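Local coordinates for regulatory protein SdiA (PDB 4LGW) that activates transcription of the ftsQAZ cell-division genes and senses acyl-homoserine lactone autoinducers made by other bacteria, at residues T61-A66 with H113-G118; H48-T53 with A235-I240. All coordinates share one frame; numbering follows the deposited sequence.

Interaction 1: T61-A66 with H113-G118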
ATOM      1  N   THR A  61      -4.645   2.410  22.326  1.00 54.79           N
ATOM      2  CA  THR A  61      -3.729   3.371  22.925  1.00 52.69           C
ATOM      3  C   THR A  61      -3.719   3.214  24.438  1.00 53.02           C
ATOM      4  O   THR A  61      -4.670   2.685  25.025  1.00 53.08           O
ATOM      5  CB  THR A  61      -4.149   4.812  22.593  1.00 51.95           C
ATOM      6  OG1 THR A  61      -3.155   5.721  23.061  1.00 49.48           O
ATOM      7  CG2 THR A  61      -5.487   5.152  23.220  1.00 49.85           C
ATOM      8  N   ASN A  62      -2.645   3.675  25.075  1.00 52.63           N
ATOM      9  CA  ASN A  62      -2.668   3.831  26.513  1.00 51.87           C
ATOM     10  C   ASN A  62      -2.644   5.298  26.930  1.00 51.90           C
ATOM     11  O   ASN A  62      -2.204   5.631  28.025  1.00 51.87           O
ATOM     12  CB  ASN A  62      -1.549   3.025  27.157  1.00 51.53           C
ATOM     13  CG  ASN A  62      -0.176   3.581  26.893  1.00 51.68           C
ATOM     14  OD1 ASN A  62       0.807   2.961  27.272  1.00 53.47           O
ATOM     15  ND2 ASN A  62      -0.084   4.740  26.264  1.00 52.99           N
ATOM     16  N   TYR A  63      -3.097   6.178  26.043  1.00 51.93           N
ATOM     17  CA  TYR A  63      -3.242   7.580  26.376  1.00 52.59           C
ATOM     18  C   TYR A  63      -4.136   7.680  27.605  1.00 53.51           C
ATOM     19  O   TYR A  63      -4.965   6.787  27.844  1.00 53.40           O
ATOM     20  CB  TYR A  63      -3.901   8.360  25.237  1.00 52.29           C
ATOM     21  CG  TYR A  63      -2.990   8.793  24.105  1.00 51.90           C
ATOM     22  CD1 TYR A  63      -3.468   8.844  22.790  1.00 51.33           C
ATOM     23  CD2 TYR A  63      -1.658   9.153  24.338  1.00 51.57           C
ATOM     24  CE1 TYR A  63      -2.655   9.245  21.734  1.00 50.89           C
ATOM     25  CE2 TYR A  63      -0.832   9.556  23.289  1.00 52.05           C
ATOM     26  CZ  TYR A  63      -1.344   9.596  21.989  1.00 51.96           C
ATOM     27  OH  TYR A  63      -0.546   9.987  20.951  1.00 52.35           O
ATOM     28  N   PRO A  64      -3.977   8.761  28.393  1.00 54.17           N
ATOM     29  CA  PRO A  64      -4.923   8.952  29.478  1.00 54.59           C
ATOM     30  C   PRO A  64      -6.332   8.811  28.921  1.00 55.38           C
ATOM     31  O   PRO A  64      -6.670   9.406  27.898  1.00 55.33           O
ATOM     32  CB  PRO A  64      -4.655  10.396  29.917  1.00 54.79           C
ATOM     33  CG  PRO A  64      -3.200  10.625  29.587  1.00 54.25           C
ATOM     34  CD  PRO A  64      -2.962   9.834  28.330  1.00 54.09           C
ATOM     35  N   GLU A  65      -7.144   8.002  29.577  1.00 56.47           N
ATOM     36  CA  GLU A  65      -8.500   7.755  29.111  1.00 57.28           C
ATOM     37  C   GLU A  65      -9.326   9.049  28.967  1.00 56.69           C
ATOM     38  O   GLU A  65     -10.126   9.190  28.024  1.00 57.40           O
ATOM     39  CB  GLU A  65      -9.164   6.732  30.028  1.00 57.78           C
ATOM     40  CG  GLU A  65     -10.650   6.549  29.820  1.00 62.16           C
ATOM     41  CD  GLU A  65     -11.309   5.952  31.046  1.00 66.65           C
ATOM     42  OE1 GLU A  65     -11.052   4.752  31.343  1.00 68.00           O
ATOM     43  OE2 GLU A  65     -12.066   6.701  31.714  1.00 68.10           O
ATOM     44  N   ALA A  66      -9.104  10.006  29.868  1.00 55.77           N
ATOM     45  CA  ALA A  66      -9.738  11.324  29.762  1.00 54.88           C
ATOM     46  C   ALA A  66      -9.378  12.036  28.473  1.00 54.38           C
ATOM     47  O   ALA A  66     -10.225  12.710  27.899  1.00 54.78           O
ATOM     48  CB  ALA A  66      -9.379  12.200  30.947  1.00 54.85           C
ATOM     49  N   HIS A 113      -3.492  17.869  28.633  1.00 55.21           N
ATOM     50  CA  HIS A 113      -3.619  16.530  29.151  1.00 54.42           C
ATOM     51  C   HIS A 113      -2.250  15.909  29.283  1.00 54.95           C
ATOM     52  O   HIS A 113      -2.118  14.714  29.564  1.00 54.93           O
ATOM     53  CB  HIS A 113      -4.499  15.695  28.247  1.00 53.72           C
ATOM     54  CG  HIS A 113      -5.927  16.118  28.250  1.00 52.65           C
ATOM     55  ND1 HIS A 113      -6.336  17.355  27.797  1.00 52.03           N
ATOM     56  CD2 HIS A 113      -7.048  15.468  28.647  1.00 51.66           C
ATOM     57  CE1 HIS A 113      -7.651  17.450  27.917  1.00 51.32           C
ATOM     58  NE2 HIS A 113      -8.107  16.319  28.430  1.00 52.03           N
ATOM     59  N   GLY A 114      -1.226  16.722  29.056  1.00 55.40           N
ATOM     60  CA  GLY A 114       0.144  16.298  29.298  1.00 56.50           C
ATOM     61  C   GLY A 114       0.865  15.554  28.188  1.00 57.13           C
ATOM     62  O   GLY A 114       1.860  14.888  28.442  1.00 57.82           O
ATOM     63  N   LEU A 115       0.386  15.661  26.953  1.00 57.86           N
ATOM     64  CA  LEU A 115       1.137  15.150  25.802  1.00 58.12           C
ATOM     65  C   LEU A 115       2.023  16.285  25.315  1.00 58.75           C
ATOM     66  O   LEU A 115       1.562  17.132  24.549  1.00 59.33           O
ATOM     67  CB  LEU A 115       0.183  14.708  24.693  1.00 57.51           C
ATOM     68  CG  LEU A 115      -0.563  13.379  24.817  1.00 57.04           C
ATOM     69  CD1 LEU A 115      -1.067  13.079  26.202  1.00 56.95           C
ATOM     70  CD2 LEU A 115      -1.720  13.387  23.871  1.00 57.09           C
ATOM     71  N   ARG A 116       3.274  16.323  25.770  1.00 59.36           N
ATOM     72  CA  ARG A 116       4.161  17.451  25.462  1.00 60.28           C
ATOM     73  C   ARG A 116       4.996  17.261  24.210  1.00 59.90           C
ATOM     74  O   ARG A 116       5.184  18.203  23.440  1.00 60.49           O
ATOM     75  CB  ARG A 116       5.114  17.761  26.626  1.00 61.08           C
ATOM     76  CG  ARG A 116       4.561  18.707  27.655  1.00 64.25           C
ATOM     77  CD  ARG A 116       5.573  19.820  27.985  1.00 69.41           C
ATOM     78  NE  ARG A 116       4.929  21.120  28.246  1.00 72.70           N
ATOM     79  CZ  ARG A 116       3.621  21.322  28.476  1.00 73.25           C
ATOM     80  NH1 ARG A 116       2.747  20.313  28.502  1.00 74.17           N
ATOM     81  NH2 ARG A 116       3.180  22.554  28.691  1.00 73.19           N
ATOM     82  N   ARG A 117       5.547  16.065  24.039  1.00 59.04           N
ATOM     83  CA  ARG A 117       6.383  15.777  22.891  1.00 58.48           C
ATOM     84  C   ARG A 117       5.871  14.502  22.272  1.00 57.48           C
ATOM     85  O   ARG A 117       5.256  13.667  22.944  1.00 57.27           O
ATOM     86  CB  ARG A 117       7.848  15.611  23.290  1.00 58.72           C
ATOM     87  CG  ARG A 117       8.504  16.876  23.831  1.00 61.91           C
ATOM     88  CD  ARG A 117       8.480  18.047  22.821  1.00 66.88           C
ATOM     89  NE  ARG A 117       9.256  19.197  23.294  1.00 68.74           N
ATOM     90  CZ  ARG A 117       8.749  20.266  23.913  1.00 71.10           C
ATOM     91  NH1 ARG A 117       7.444  20.387  24.157  1.00 71.68           N
ATOM     92  NH2 ARG A 117       9.564  21.232  24.298  1.00 72.08           N
ATOM     93  N   GLY A 118       6.126  14.344  20.985  1.00 56.20           N
ATOM     94  CA  GLY A 118       5.601  13.204  20.303  1.00 54.18           C
ATOM     95  C   GLY A 118       6.174  13.000  18.936  1.00 53.13           C
ATOM     96  O   GLY A 118       6.961  13.811  18.427  1.00 53.26           O
TER

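Interaction 2: H48-T53 with A235-I240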
ATOM      1  N   HIS A  48      -9.289   3.063   7.938  1.00 47.48           N
ATOM      2  CA  HIS A  48      -9.678   2.108   6.916  1.00 47.91           C
ATOM      3  C   HIS A  48      -9.981   2.790   5.589  1.00 47.62           C
ATOM      4  O   HIS A  48     -10.336   3.954   5.575  1.00 47.55           O
ATOM      5  CB  HIS A  48     -10.879   1.310   7.398  1.00 48.49           C
ATOM      6  CG  HIS A  48     -10.541   0.301   8.449  1.00 49.89           C
ATOM      7  ND1 HIS A  48      -9.984   0.650   9.661  1.00 51.04           N
ATOM      8  CD2 HIS A  48     -10.659  -1.046   8.463  1.00 50.59           C
ATOM      9  CE1 HIS A  48      -9.771  -0.442  10.375  1.00 49.77           C
ATOM     10  NE2 HIS A  48     -10.176  -1.483   9.673  1.00 49.39           N
ATOM     11  N   PRO A  49      -9.843   2.067   4.464  1.00 47.67           N
ATOM     12  CA  PRO A  49     -10.259   2.663   3.190  1.00 47.31           C
ATOM     13  C   PRO A  49     -11.779   2.709   3.044  1.00 47.35           C
ATOM     14  O   PRO A  49     -12.277   3.478   2.223  1.00 47.55           O
ATOM     15  CB  PRO A  49      -9.669   1.726   2.149  1.00 46.69           C
ATOM     16  CG  PRO A  49      -9.646   0.386   2.854  1.00 47.84           C
ATOM     17  CD  PRO A  49      -9.334   0.690   4.295  1.00 47.62           C
ATOM     18  N   VAL A  50     -12.509   1.903   3.822  1.00 47.45           N
ATOM     19  CA  VAL A  50     -13.978   1.901   3.761  1.00 47.50           C
ATOM     20  C   VAL A  50     -14.603   1.986   5.140  1.00 48.29           C
ATOM     21  O   VAL A  50     -13.962   1.598   6.122  1.00 49.30           O
ATOM     22  CB  VAL A  50     -14.514   0.641   3.079  1.00 47.09           C
ATOM     23  CG1 VAL A  50     -14.220   0.695   1.605  1.00 46.15           C
ATOM     24  CG2 VAL A  50     -13.910  -0.586   3.700  1.00 46.16           C
ATOM     25  N   PRO A  51     -15.862   2.464   5.233  1.00 48.67           N
ATOM     26  CA  PRO A  51     -16.724   3.070   4.195  1.00 49.00           C
ATOM     27  C   PRO A  51     -16.077   4.289   3.552  1.00 49.41           C
ATOM     28  O   PRO A  51     -15.381   5.037   4.219  1.00 49.53           O
ATOM     29  CB  PRO A  51     -17.971   3.499   4.984  1.00 48.62           C
ATOM     30  CG  PRO A  51     -18.000   2.574   6.142  1.00 47.99           C
ATOM     31  CD  PRO A  51     -16.573   2.348   6.520  1.00 48.14           C
ATOM     32  N   PHE A  52     -16.320   4.490   2.263  1.00 50.05           N
ATOM     33  CA  PHE A  52     -15.682   5.568   1.509  1.00 50.62           C
ATOM     34  C   PHE A  52     -16.079   6.933   2.041  1.00 52.07           C
ATOM     35  O   PHE A  52     -15.377   7.941   1.881  1.00 52.60           O
ATOM     36  CB  PHE A  52     -16.069   5.454   0.044  1.00 49.23           C
ATOM     37  CG  PHE A  52     -15.502   4.241  -0.626  1.00 47.73           C
ATOM     38  CD1 PHE A  52     -14.166   4.196  -0.994  1.00 45.88           C
ATOM     39  CD2 PHE A  52     -16.298   3.143  -0.882  1.00 45.78           C
ATOM     40  CE1 PHE A  52     -13.646   3.089  -1.595  1.00 45.11           C
ATOM     41  CE2 PHE A  52     -15.787   2.033  -1.488  1.00 44.51           C
ATOM     42  CZ  PHE A  52     -14.462   1.999  -1.844  1.00 46.16           C
ATOM     43  N   THR A  53     -17.205   6.935   2.723  1.00 53.45           N
ATOM     44  CA  THR A  53     -17.956   8.135   2.927  1.00 54.64           C
ATOM     45  C   THR A  53     -17.743   8.561   4.380  1.00 55.80           C
ATOM     46  O   THR A  53     -17.866   9.735   4.732  1.00 55.99           O
ATOM     47  CB  THR A  53     -19.408   7.842   2.506  1.00 54.42           C
ATOM     48  OG1 THR A  53     -20.055   9.050   2.118  1.00 55.65           O
ATOM     49  CG2 THR A  53     -20.199   7.094   3.570  1.00 54.38           C
ATOM     50  N   ALA A 235     -12.423  -3.592  -4.758  1.00 39.59           N
ATOM     51  CA  ALA A 235     -11.356  -2.926  -5.498  1.00 39.86           C
ATOM     52  C   ALA A 235     -10.501  -2.169  -4.521  1.00 40.78           C
ATOM     53  O   ALA A 235      -9.275  -2.203  -4.624  1.00 40.48           O
ATOM     54  CB  ALA A 235     -11.904  -1.990  -6.553  1.00 39.36           C
ATOM     55  N   ALA A 236     -11.150  -1.519  -3.552  1.00 41.81           N
ATOM     56  CA  ALA A 236     -10.438  -0.677  -2.586  1.00 42.93           C
ATOM     57  C   ALA A 236      -9.592  -1.489  -1.622  1.00 44.08           C
ATOM     58  O   ALA A 236      -8.519  -1.027  -1.212  1.00 44.48           O
ATOM     59  CB  ALA A 236     -11.379   0.211  -1.826  1.00 42.29           C
ATOM     60  N   THR A 237     -10.037  -2.699  -1.280  1.00 45.00           N
ATOM     61  CA  THR A 237      -9.341  -3.441  -0.232  1.00 46.41           C
ATOM     62  C   THR A 237      -8.402  -4.500  -0.757  1.00 47.71           C
ATOM     63  O   THR A 237      -7.858  -5.270   0.021  1.00 47.95           O
ATOM     64  CB  THR A 237     -10.299  -4.082   0.775  1.00 46.05           C
ATOM     65  OG1 THR A 237     -11.117  -5.039   0.101  1.00 48.39           O
ATOM     66  CG2 THR A 237     -11.178  -3.044   1.438  1.00 45.30           C
ATOM     67  N   GLY A 238      -8.208  -4.538  -2.073  1.00 49.67           N
ATOM     68  CA  GLY A 238      -7.383  -5.550  -2.704  1.00 51.63           C
ATOM     69  C   GLY A 238      -8.073  -6.882  -2.948  1.00 53.94           C
ATOM     70  O   GLY A 238      -7.536  -7.734  -3.659  1.00 54.95           O
ATOM     71  N   LEU A 239      -9.266  -7.091  -2.404  1.00 55.42           N
ATOM     72  CA  LEU A 239      -9.884  -8.412  -2.543  1.00 57.64           C
ATOM     73  C   LEU A 239     -10.310  -8.789  -3.964  1.00 58.77           C
ATOM     74  O   LEU A 239     -10.600  -9.946  -4.212  1.00 59.95           O
ATOM     75  CB  LEU A 239     -11.015  -8.653  -1.514  1.00 57.58           C
ATOM     76  CG  LEU A 239     -10.501  -8.545  -0.061  1.00 58.73           C
ATOM     77  CD1 LEU A 239     -11.603  -8.553   1.006  1.00 59.57           C
ATOM     78  CD2 LEU A 239      -9.402  -9.584   0.266  1.00 58.14           C
ATOM     79  N   ILE A 240     -10.298  -7.847  -4.904  1.00 60.11           N
ATOM     80  CA  ILE A 240     -10.828  -8.111  -6.251  1.00 61.26           C
ATOM     81  C   ILE A 240      -9.872  -8.811  -7.221  1.00 62.61           C
ATOM     82  O   ILE A 240     -10.321  -9.495  -8.144  1.00 62.29           O
ATOM     83  CB  ILE A 240     -11.406  -6.840  -6.917  1.00 60.86           C
ATOM     84  CG1 ILE A 240     -12.468  -7.218  -7.948  1.00 59.68           C
ATOM     85  CG2 ILE A 240     -10.305  -5.998  -7.528  1.00 60.93           C
ATOM     86  CD1 ILE A 240     -13.111  -6.053  -8.610  1.00 57.49           C
TER

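Interaction 1: T61-A66 with H113-G118
Apolar contact between Tyr63 and Leu115 forms the centre of this meeting of two loops. The methyl CD2 of Leu115 lies over one face of the Tyr63 ring in a CH-pi contact, 4.3 Å from the ring centroid and 22° off the ring normal. It is displaced toward the rim, where Tyr63 CE2 is 4.0 Å from Leu115 CD2, and the two side chains cross at about a right angle. Tyr63 CG stands anti to its carbonyl carbon (chi1 -82°), which carries the ring toward Leu115 although the CB does not head there. The other methyl of Leu115 turns to proline: CD1 lies 4.3 Å from Pro64 CD.

Both backbones are at helix ends. Pro64 is the N-cap residue of helix 65-73, while Gly114, with positive phi, is the C-prime residue of the Schellman motif that closes helix 104-112 and turns the chain toward strand 117-124. The contact thus joins the start of one helix to the end of another at the surface of the autoinducer-binding domain, where the Tyr63 ring also packs on Ser134 and Ser136 of strand 130-137. Trp67 of helix 65-73 meets the Tyr63 ring edge-to-face and also touches Leu115.

His113 is met twice: its carbonyl O lies 4.2 Å from Pro64 CG, and its ring comes obliquely to the start of the helix, with CD2 4.2 Å from Ala66 C. Its ND1 is hydrogen-bonded to Ala109 O.

No hydrogen bond links the two segments. Thr61 OG1 accepts from Tyr63 N at 3.0 Å, forming an ST turn, and is also bonded to Tyr42 O on the neighbouring strand.

Interaction 2: H48-T53 with A235-I240
The methyl group of Ala236, in the last turn of helix 227-236, meets the Phe52 ring and, more distantly, the CG1 methyl of Val50. Its CB is 3.6 Å from Phe52 CZ and nearly as close to CE1, so the far end of the ring makes the touch, at an oblique angle. The Phe52 CB does not point at the helix; the ring reaches it because CG is anti to the carbonyl carbon (chi1 -67°). Within its own loop, Val50 CG1 lies over one face of this ring, 3.6 Å above the plane and toward the rim, and it also approaches Ala236 CB at 4.5 Å. Tyr233, one turn earlier in the helix, meets the same ring with the planes about 85° apart, and Ala192 of the second subunit packs on Phe52 as well.

Thr237 follows, where the chain leaves helical geometry. Its CG2 turns to the loop, 4.0 Å from Pro49 CG, and the two side chains cross at about a right angle; Val50 CG2 is a little farther from the same methyl, at 4.3 Å. With chi1 at 63°, OG1 sits between the backbone N and the carbonyl carbon, and its hydrogen bond to Tyr233 O ties the hydroxyl back onto the helix. Gly238 then adopts positive phi as the chain turns away toward Ile240, which packs on Phe52 of the second subunit.

The loop belongs to the autoinducer-binding domain and the helix to the LuxR-type helix-turn-helix domain, making this a buried interface between domains. No hydrogen bond crosses it, and the threonine hydroxyl is bonded to Tyr233 O of the preceding helix, consistent with a contact held here by packing and the burial of apolar surface rather than by directed polar bonds.

In the fold
The two contacts lie on opposite sides of the chain's centre, their own centres about 31 Å apart. Interaction 1 is a surface contact within the autoinducer-binding domain, bringing together the chain around two helix ends; interaction 2 is buried and joins that domain to the DNA-binding one. They share no helix, but strand 57-61 connects their first segments, leading from the loop 48-53 to 61-66. Neither has a hydrogen bond between its segments, and both rely on apolar groups against an aromatic ring. In interaction 1 only Leu115 of the five touching residues is buried and Ala66 is exposed, whereas in interaction 2 all five touching residues are buried and the second subunit lies close by.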